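Local coordinates for putative capsular polysaccharide biosynthesis protein (Streptococcus pneumoniae serotype 4, PDB 6EWJ) that probably works as a pyridoxal phosphate-dependent sugar aminotransferase in the biosynthesis of pneumococcal teichoic acid, at residues Tyr118-Glu122 with Arg146-Val150; Met106-Ala111 with Asn369-Ala373; Ile125-Lys130 with Phe157-Ser161. All blocks are in the same frame, centred on the assembly; numbering follows the deposited sequence.

Contact 1: Tyr118-Glu122 with Arg146-Val150; sequences YDLLE and RLFQV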
loop_
_atom_site.group_PDB
_atom_site.type_symbol
_atom_site.label_atom_id
_atom_site.label_comp_id
_atom_site.label_asym_id
_atom_site.label_seq_id
_atom_site.Cartn_x
_atom_site.Cartn_y
_atom_site.Cartn_z
ATOM N N TYR A 118 2.207 18.558 -28.374
ATOM C CA TYR A 118 2.985 17.383 -28.795
ATOM C C TYR A 118 4.236 17.752 -29.543
ATOM O O TYR A 118 5.093 16.901 -29.722
ATOM C CB TYR A 118 2.091 16.376 -29.584
ATOM C CG TYR A 118 1.037 15.795 -28.696
ATOM C CD1 TYR A 118 1.391 14.930 -27.664
ATOM C CD2 TYR A 118 -0.292 16.164 -28.796
ATOM C CE1 TYR A 118 0.460 14.390 -26.813
ATOM C CE2 TYR A 118 -1.243 15.636 -27.916
ATOM C CZ TYR A 118 -0.839 14.747 -26.894
ATOM O OH TYR A 118 -1.735 14.188 -25.973
ATOM N N ASP A 119 4.303 19.004 -30.011
ATOM C CA ASP A 119 5.516 19.543 -30.598
ATOM C C ASP A 119 6.509 19.760 -29.478
ATOM O O ASP A 119 7.669 19.362 -29.605
ATOM C CB ASP A 119 5.262 20.875 -31.311
ATOM C CG ASP A 119 4.319 20.728 -32.504
ATOM O OD1 ASP A 119 4.446 19.728 -33.255
ATOM O OD2 ASP A 119 3.489 21.642 -32.726
ATOM N N LEU A 120 6.045 20.394 -28.403
ATOM C CA LEU A 120 6.905 20.597 -27.236
ATOM C C LEU A 120 7.293 19.251 -26.599
ATOM O O LEU A 120 8.392 19.114 -26.094
ATOM C CB LEU A 120 6.235 21.511 -26.219
ATOM C CG LEU A 120 6.041 22.996 -26.591
ATOM C CD1 LEU A 120 5.309 23.700 -25.465
ATOM C CD2 LEU A 120 7.357 23.711 -26.883
ATOM N N LEU A 121 6.395 18.263 -26.662
ATOM C CA LEU A 121 6.729 16.879 -26.234
ATOM C C LEU A 121 7.890 16.288 -27.022
ATOM O O LEU A 121 8.864 15.798 -26.439
ATOM C CB LEU A 121 5.522 15.977 -26.388
ATOM C CG LEU A 121 5.701 14.467 -26.124
ATOM C CD1 LEU A 121 6.233 14.275 -24.746
ATOM C CD2 LEU A 121 4.432 13.700 -26.265
ATOM N N GLU A 122 7.810 16.391 -28.361
ATOM C CA GLU A 122 8.939 16.010 -29.230
ATOM C C GLU A 122 10.254 16.675 -28.798
ATOM O O GLU A 122 11.291 16.007 -28.678
ATOM C CB GLU A 122 8.673 16.367 -30.713
ATOM C CG GLU A 122 7.767 15.393 -31.416
ATOM C CD GLU A 122 7.488 15.772 -32.851
ATOM O OE1 GLU A 122 8.202 16.616 -33.419
ATOM O OE2 GLU A 122 6.555 15.210 -33.443
ATOM N N ARG A 146 -1.090 10.564 -32.402
ATOM C CA ARG A 146 0.028 11.504 -32.382
ATOM C C ARG A 146 1.131 11.064 -31.407
ATOM O O ARG A 146 2.309 11.038 -31.753
ATOM C CB ARG A 146 -0.450 12.895 -32.012
ATOM C CG ARG A 146 0.637 13.955 -32.031
ATOM C CD ARG A 146 1.295 14.105 -33.414
ATOM N NE ARG A 146 2.504 14.926 -33.333
ATOM C CZ ARG A 146 2.539 16.253 -33.259
ATOM N NH1 ARG A 146 1.429 16.976 -33.243
ATOM N NH2 ARG A 146 3.722 16.863 -33.179
ATOM N N LEU A 147 0.742 10.678 -30.207
ATOM C CA LEU A 147 1.741 10.163 -29.219
ATOM C C LEU A 147 2.605 9.020 -29.769
ATOM O O LEU A 147 3.818 9.074 -29.673
ATOM C CB LEU A 147 1.040 9.714 -27.943
ATOM C CG LEU A 147 0.642 10.858 -27.034
ATOM C CD1 LEU A 147 -0.488 10.490 -26.062
ATOM C CD2 LEU A 147 1.909 11.283 -26.256
ATOM N N PHE A 148 1.970 8.006 -30.382
ATOM C CA PHE A 148 2.738 6.880 -30.969
ATOM C C PHE A 148 3.624 7.308 -32.159
ATOM O O PHE A 148 4.705 6.758 -32.352
ATOM C CB PHE A 148 1.824 5.691 -31.342
ATOM C CG PHE A 148 1.479 4.811 -30.158
ATOM C CD1 PHE A 148 2.444 3.977 -29.598
ATOM C CD2 PHE A 148 0.208 4.827 -29.587
ATOM C CE1 PHE A 148 2.153 3.188 -28.483
ATOM C CE2 PHE A 148 -0.100 4.003 -28.508
ATOM C CZ PHE A 148 0.886 3.203 -27.933
ATOM N N GLN A 149 3.168 8.302 -32.915
ATOM C CA GLN A 149 3.978 8.911 -34.015
ATOM C C GLN A 149 5.236 9.588 -33.462
ATOM O O GLN A 149 6.319 9.406 -33.996
ATOM C CB GLN A 149 3.137 9.932 -34.796
ATOM C CG GLN A 149 2.035 9.307 -35.643
ATOM C CD GLN A 149 1.034 10.325 -36.234
ATOM O OE1 GLN A 149 1.077 11.515 -35.941
ATOM N NE2 GLN A 149 0.108 9.835 -37.055
ATOM N N VAL A 150 5.088 10.304 -32.336
ATOM C CA VAL A 150 6.235 10.961 -31.663
ATOM C C VAL A 150 7.307 9.965 -31.222
ATOM O O VAL A 150 8.480 10.136 -31.559
ATOM C CB VAL A 150 5.808 11.798 -30.446
ATOM C CG1 VAL A 150 7.017 12.229 -29.634
ATOM C CG2 VAL A 150 4.992 13.008 -30.880
#

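Contact 2: Met106-Ala111 with Asn369-Ala373; sequences MVDIQA and NYPKA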
loop_
_atom_site.group_PDB
_atom_site.type_symbol
_atom_site.label_atom_id
_atom_site.label_comp_id
_atom_site.label_asym_id
_atom_site.label_seq_id
_atom_site.Cartn_x
_atom_site.Cartn_y
_atom_site.Cartn_z
ATOM N N MET A 106 8.661 17.922 -17.421
ATOM C CA MET A 106 7.310 18.420 -17.612
ATOM C C MET A 106 7.202 19.076 -18.974
ATOM O O MET A 106 8.186 19.674 -19.457
ATOM C CB MET A 106 6.958 19.423 -16.502
ATOM C CG MET A 106 6.969 18.806 -15.114
ATOM S SD MET A 106 6.330 19.953 -13.875
ATOM C CE MET A 106 6.914 19.062 -12.435
ATOM N N VAL A 107 6.022 18.948 -19.569
ATOM C CA VAL A 107 5.745 19.527 -20.890
ATOM C C VAL A 107 4.473 20.362 -20.791
ATOM O O VAL A 107 3.499 19.928 -20.188
ATOM C CB VAL A 107 5.591 18.441 -21.960
ATOM C CG1 VAL A 107 5.263 19.051 -23.310
ATOM C CG2 VAL A 107 6.872 17.629 -22.076
ATOM N N ASP A 108 4.500 21.553 -21.406
ATOM C CA ASP A 108 3.365 22.454 -21.366
ATOM C C ASP A 108 2.225 21.899 -22.200
ATOM O O ASP A 108 2.432 21.004 -23.047
ATOM C CB ASP A 108 3.727 23.883 -21.854
ATOM C CG ASP A 108 2.808 24.945 -21.290
ATOM O OD1 ASP A 108 1.950 24.632 -20.416
ATOM O OD2 ASP A 108 2.958 26.118 -21.676
ATOM N N ILE A 109 1.038 22.426 -21.975
ATOM C CA ILE A 109 -0.138 21.916 -22.597
ATOM C C ILE A 109 -0.552 22.839 -23.740
ATOM O O ILE A 109 0.141 23.813 -24.041
ATOM C CB ILE A 109 -1.258 21.686 -21.557
ATOM C CG1 ILE A 109 -1.728 22.996 -20.926
ATOM C CG2 ILE A 109 -0.765 20.703 -20.489
ATOM C CD1 ILE A 109 -3.086 22.910 -20.268
ATOM N N GLN A 110 -1.636 22.487 -24.421
ATOM C CA GLN A 110 -2.116 23.242 -25.569
ATOM C C GLN A 110 -3.007 24.404 -25.104
ATOM O O GLN A 110 -3.341 24.509 -23.927
ATOM C CB GLN A 110 -2.868 22.318 -26.538
ATOM C CG GLN A 110 -2.039 21.124 -27.029
ATOM C CD GLN A 110 -2.832 20.156 -27.916
ATOM O OE1 GLN A 110 -3.758 20.560 -28.622
ATOM N NE2 GLN A 110 -2.424 18.882 -27.934
ATOM N N ALA A 111 -3.421 25.264 -26.050
ATOM C CA ALA A 111 -4.233 26.438 -25.683
ATOM C C ALA A 111 -5.698 26.073 -25.350
ATOM O O ALA A 111 -6.357 26.785 -24.585
ATOM C CB ALA A 111 -4.172 27.476 -26.789
ATOM N N ASN A 369 7.734 28.695 -17.211
ATOM C CA ASN A 369 8.011 27.801 -18.369
ATOM C C ASN A 369 6.802 27.125 -18.980
ATOM O O ASN A 369 6.918 26.500 -20.039
ATOM C CB ASN A 369 9.054 26.723 -18.009
ATOM C CG ASN A 369 10.462 27.269 -17.832
ATOM O OD1 ASN A 369 11.142 26.946 -16.841
ATOM N ND2 ASN A 369 10.902 28.088 -18.749
ATOM N N TYR A 370 5.648 27.198 -18.311
ATOM C CA TYR A 370 4.460 26.458 -18.722
ATOM C C TYR A 370 3.240 27.349 -18.683
ATOM O O TYR A 370 2.287 27.068 -17.961
ATOM C CB TYR A 370 4.278 25.179 -17.834
ATOM C CG TYR A 370 5.556 24.462 -17.555
ATOM C CD1 TYR A 370 6.068 23.514 -18.439
ATOM C CD2 TYR A 370 6.265 24.701 -16.381
ATOM C CE1 TYR A 370 7.281 22.885 -18.210
ATOM C CE2 TYR A 370 7.456 24.024 -16.112
ATOM C CZ TYR A 370 7.964 23.133 -17.038
ATOM O OH TYR A 370 9.190 22.512 -16.803
ATOM N N PRO A 371 3.252 28.449 -19.486
ATOM C CA PRO A 371 2.160 29.414 -19.453
ATOM C C PRO A 371 0.787 28.871 -19.843
ATOM O O PRO A 371 -0.219 29.400 -19.391
ATOM C CB PRO A 371 2.607 30.482 -20.458
ATOM C CG PRO A 371 3.630 29.813 -21.328
ATOM C CD PRO A 371 4.312 28.854 -20.433
ATOM N N LYS A 372 0.741 27.867 -20.713
ATOM C CA LYS A 372 -0.543 27.301 -21.161
ATOM C C LYS A 372 -1.179 26.545 -20.009
ATOM O O LYS A 372 -2.409 26.620 -19.768
ATOM C CB LYS A 372 -0.351 26.410 -22.384
ATOM C CG LYS A 372 0.291 27.155 -23.562
ATOM C CD LYS A 372 -0.704 27.862 -24.445
ATOM C CE LYS A 372 -0.009 28.507 -25.667
ATOM N NZ LYS A 372 1.382 29.103 -25.503
ATOM N N ALA A 373 -0.338 25.812 -19.277
ATOM C CA ALA A 373 -0.783 25.115 -18.075
ATOM C C ALA A 373 -1.379 26.082 -17.096
ATOM O O ALA A 373 -2.464 25.841 -16.547
ATOM C CB ALA A 373 0.374 24.324 -17.423
HETATM O O HOH W 1 10.435 20.298 -17.488
HETATM O O HOH W 2 -4.254 26.425 -22.047
#

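Contact 3: Ile125-Lys130 with Phe157-Ser161; sequences ITEKTK and FFTAS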
loop_
_atom_site.group_PDB
_atom_site.type_symbol
_atom_site.label_atom_id
_atom_site.label_comp_id
_atom_site.label_asym_id
_atom_site.label_seq_id
_atom_site.Cartn_x
_atom_site.Cartn_y
_atom_site.Cartn_z
ATOM N N ILE A 125 12.037 15.308 -25.593
ATOM C CA ILE A 125 12.641 13.964 -25.682
ATOM C C ILE A 125 14.171 14.020 -25.815
ATOM O O ILE A 125 14.714 14.766 -26.613
ATOM C CB ILE A 125 11.983 13.117 -26.824
ATOM C CG1 ILE A 125 10.596 12.677 -26.380
ATOM C CG2 ILE A 125 12.816 11.899 -27.200
ATOM C CD1 ILE A 125 9.715 12.105 -27.470
ATOM N N THR A 126 14.850 13.181 -25.017
ATOM C CA THR A 126 16.311 13.040 -25.056
ATOM C C THR A 126 16.693 11.556 -25.063
ATOM O O THR A 126 15.826 10.670 -25.070
ATOM C CB THR A 126 17.000 13.709 -23.835
ATOM O OG1 THR A 126 16.772 12.925 -22.652
ATOM C CG2 THR A 126 16.501 15.146 -23.621
ATOM N N GLU A 127 18.004 11.309 -25.072
ATOM C CA GLU A 127 18.550 9.960 -24.985
ATOM C C GLU A 127 18.233 9.277 -23.655
ATOM O O GLU A 127 18.247 8.055 -23.575
ATOM C CB GLU A 127 20.049 9.978 -25.235
ATOM C CG GLU A 127 20.394 10.564 -26.593
ATOM C CD GLU A 127 21.472 9.840 -27.389
ATOM O OE1 GLU A 127 21.758 8.645 -27.118
ATOM O OE2 GLU A 127 22.016 10.471 -28.334
ATOM N N LYS A 128 17.902 10.051 -22.633
ATOM C CA LYS A 128 17.485 9.492 -21.342
ATOM C C LYS A 128 15.960 9.156 -21.202
ATOM O O LYS A 128 15.564 8.520 -20.224
ATOM C CB LYS A 128 17.884 10.463 -20.216
ATOM C CG LYS A 128 19.346 10.942 -20.217
ATOM C CD LYS A 128 19.643 11.748 -18.963
ATOM C CE LYS A 128 21.111 11.689 -18.579
ATOM N NZ LYS A 128 21.451 12.749 -17.584
ATOM N N THR A 129 15.120 9.630 -22.130
ATOM C CA THR A 129 13.682 9.477 -21.995
ATOM C C THR A 129 13.331 8.004 -22.131
ATOM O O THR A 129 13.691 7.366 -23.134
ATOM C CB THR A 129 12.876 10.281 -23.040
ATOM O OG1 THR A 129 13.385 11.609 -23.144
ATOM C CG2 THR A 129 11.395 10.358 -22.619
ATOM N N LYS A 130 12.672 7.468 -21.095
ATOM C CA LYS A 130 12.160 6.094 -21.090
ATOM C C LYS A 130 10.651 5.959 -21.190
ATOM O O LYS A 130 10.146 4.953 -21.735
ATOM C CB LYS A 130 12.598 5.344 -19.825
ATOM C CG LYS A 130 14.092 5.209 -19.612
ATOM C CD LYS A 130 14.833 4.652 -20.816
ATOM C CE LYS A 130 16.279 4.355 -20.459
ATOM N NZ LYS A 130 16.964 3.754 -21.603
ATOM N N PHE A 157 16.793 8.165 -30.639
ATOM C CA PHE A 157 17.249 8.677 -29.337
ATOM C C PHE A 157 17.266 7.581 -28.253
ATOM O O PHE A 157 17.941 7.732 -27.244
ATOM C CB PHE A 157 16.365 9.839 -28.849
ATOM C CG PHE A 157 16.679 11.173 -29.479
ATOM C CD1 PHE A 157 16.544 11.372 -30.851
ATOM C CD2 PHE A 157 17.083 12.256 -28.688
ATOM C CE1 PHE A 157 16.835 12.613 -31.422
ATOM C CE2 PHE A 157 17.351 13.496 -29.247
ATOM C CZ PHE A 157 17.229 13.674 -30.612
ATOM N N PHE A 158 16.518 6.497 -28.442
ATOM C CA PHE A 158 16.326 5.507 -27.383
ATOM C C PHE A 158 17.489 4.537 -27.268
ATOM O O PHE A 158 17.997 4.055 -28.267
ATOM C CB PHE A 158 15.042 4.715 -27.627
ATOM C CG PHE A 158 14.608 3.914 -26.454
ATOM C CD1 PHE A 158 13.946 4.531 -25.390
ATOM C CD2 PHE A 158 14.849 2.543 -26.392
ATOM C CE1 PHE A 158 13.535 3.797 -24.296
ATOM C CE2 PHE A 158 14.431 1.809 -25.294
ATOM C CZ PHE A 158 13.776 2.434 -24.251
ATOM N N THR A 159 17.874 4.232 -26.033
ATOM C CA THR A 159 18.876 3.211 -25.749
ATOM C C THR A 159 18.332 2.401 -24.590
ATOM O O THR A 159 18.321 2.873 -23.458
ATOM C CB THR A 159 20.251 3.806 -25.404
ATOM O OG1 THR A 159 20.841 4.357 -26.590
ATOM C CG2 THR A 159 21.206 2.736 -24.836
ATOM N N ALA A 160 17.882 1.189 -24.886
ATOM C CA ALA A 160 17.359 0.293 -23.873
ATOM C C ALA A 160 18.403 0.027 -22.761
ATOM O O ALA A 160 19.584 -0.095 -23.049
ATOM C CB ALA A 160 16.910 -1.007 -24.524
ATOM N N SER A 161 17.963 -0.043 -21.498
ATOM C CA SER A 161 18.839 -0.482 -20.387
ATOM C C SER A 161 18.102 -1.350 -19.364
ATOM O O SER A 161 18.382 -1.292 -18.184
ATOM C CB SER A 161 19.484 0.730 -19.710
ATOM O OG SER A 161 18.512 1.560 -19.115
HETATM O O HOH W 3 16.520 5.881 -23.841
#

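Contact 1: Tyr118-Glu122 with Arg146-Val150
Arg-146 reaches across to two acids of the facing helix, Asp-119 and Glu-122. Its CG stands anti to the backbone N, and the chain bends at chi2 (60°). One nitrogen serves both acids. NH2 of Arg-146 donates to OD1 of Asp-119 at 3.0 Å and to OE2 of Glu-122 at 3.3 Å. Both oxygens lie close to the guanidinium plane, and both bonds are fairly straight (161° to Asp-119). Each carboxylate, however, is met from above its own plane. The other oxygen of Glu-122, OE1, has a long, weak ion pair with Lys-153. Tyr-118 OH is satisfied by Glu-115 outside the contact. Beside this network the packing is apolar. CB of Tyr-118 lies over the centre of one guanidinium face, 3.7 Å from CZ of Arg-146. CE1 of Tyr-118 meets CD2 of Leu-147 at 3.5 Å. CD2 of Leu-147 also presses on CD2 of Leu-121 at 3.5 Å, which is tight. CG of Glu-122 rests against both methyls of Val-150. The two helix segments run nearly parallel, with axes 10.5 Å apart and crossing at -21°. Leu-147 continues inward onto Ile-173 of strand 172-177, so helices 118-124 and 144-153 pack side by side next to the central sheet.

Contact 2: Met106-Ala111 with Asn369-Ala373
Asp-108 swings CG to the side opposite its backbone N (chi1 -155°), which carries its carboxylate to the first turn of helix 371-378. The ring of Tyr-370 is set by chi1 of -41°, with CG beside the backbone N, and turns its edge to the backbone at O of Met-106 and N of Asp-108. The carboxylate uses both oxygens. OD2 of Asp-108 accepts from N of Lys-372 at 3.0 Å, and OD1 of Asp-108 accepts from N of Ala-373 at 2.8 Å. Each uses its syn lone pair. OD1 also takes a weak bond from N of Ile-109, which helps fix the rotation of the group. The charge faces the first turn of the helix, whose dipole would probably favour the ionised acid. Tyr-370 occupies the N-cap position. Its OH shares water 1 with N of Met-106; OH to water is 2.6 Å, and the water lies in the ring plane. SD of Met-106 is 5.2 Å from the ring centroid, an oblique Met-aromatic contact. CB of Met-106 touches CE1 of Tyr-370 at 3.9 Å. Further along, CG1 of Ile-109 packs on the backbone of Ala-373, and CB of Lys-372 comes within 3.1 Å of O of Ile-109. The aliphatic chain of Lys-372 then runs past Ala-111. Ala-373 lies about 9 Å, side chain to side chain, from Tyr-351, which binds pyridoxal phosphate in another structure of this protein; the cofactor is absent here. Strand 103-107 forms an outer edge, within this chain, of the seven-stranded mixed sheet, and its strand order 3-2-4-5-6-7-1 is that of the large domain of fold type I aminotransferases. Here an acid just past that edge strand binds the N-terminal amides of helix 371-378, from far along the chain.

Contact 3: Ile125-Lys130 with Phe157-Ser161
Lys-130 reaches past Phe-158 to the loop at Thr-159 to Ser-161. From CB the chain bends at chi2 (-51°) and then runs extended; the side chains of Lys-130 and Phe-158 cross at about a right angle. CD meets CE1 of Phe-158 at 3.8 Å. CE passes OG of Ser-161, also at 3.8 Å. NZ then lies 4.7 Å from the centroid of the Phe-158 ring, an off-centre cation-pi contact 26° from the ring normal. NZ donates to water 3 and, weakly, to Gln-165. Water 3 is held by four atoms: it accepts from NZ of Lys-130 and N of Thr-159, and donates to O of Glu-127 and O of Thr-129. Phe-157 lies with its ring edge against the backbone of Thr-126 and Glu-127. O of Phe-157 has no polar partner; CA of Glu-127 lies 3.2 Å from O of Phe-157 in a CA-H...O contact. The type I turn from Thr-126 to Thr-129 leads into strand 129-132. That strand lies between strands 82-86 and 172-177, with Lys-130 bonded through its backbone to Glu-82 and Val-172. The loop 157-161 packs against the turn and the start of the strand and leads into helix 163-168.

Contact 1 is the most buried, with four of seven touching residues buried and one exposed. Contact 2 mixes buried and exposed residues. Contact 3 lies farthest from the centre of the chain. Contact 1 joins two helices, contact 2 an edge strand's exit to a distant helix start, and contact 3 a turn to a loop. Helix 118-124 packs on strand 103-107, where Leu-121 touches Val-107, so contacts 1 and 2 meet directly. Contacts 1 and 3 meet where Val-150 touches Ile-125. Contacts 2 and 3 do not touch but reach the same sheet. Contact 1 has a salt-bridge network outside an apolar layer. In contact 2 a buried acid binds helix amides. Contact 3 relies on water and ring contacts.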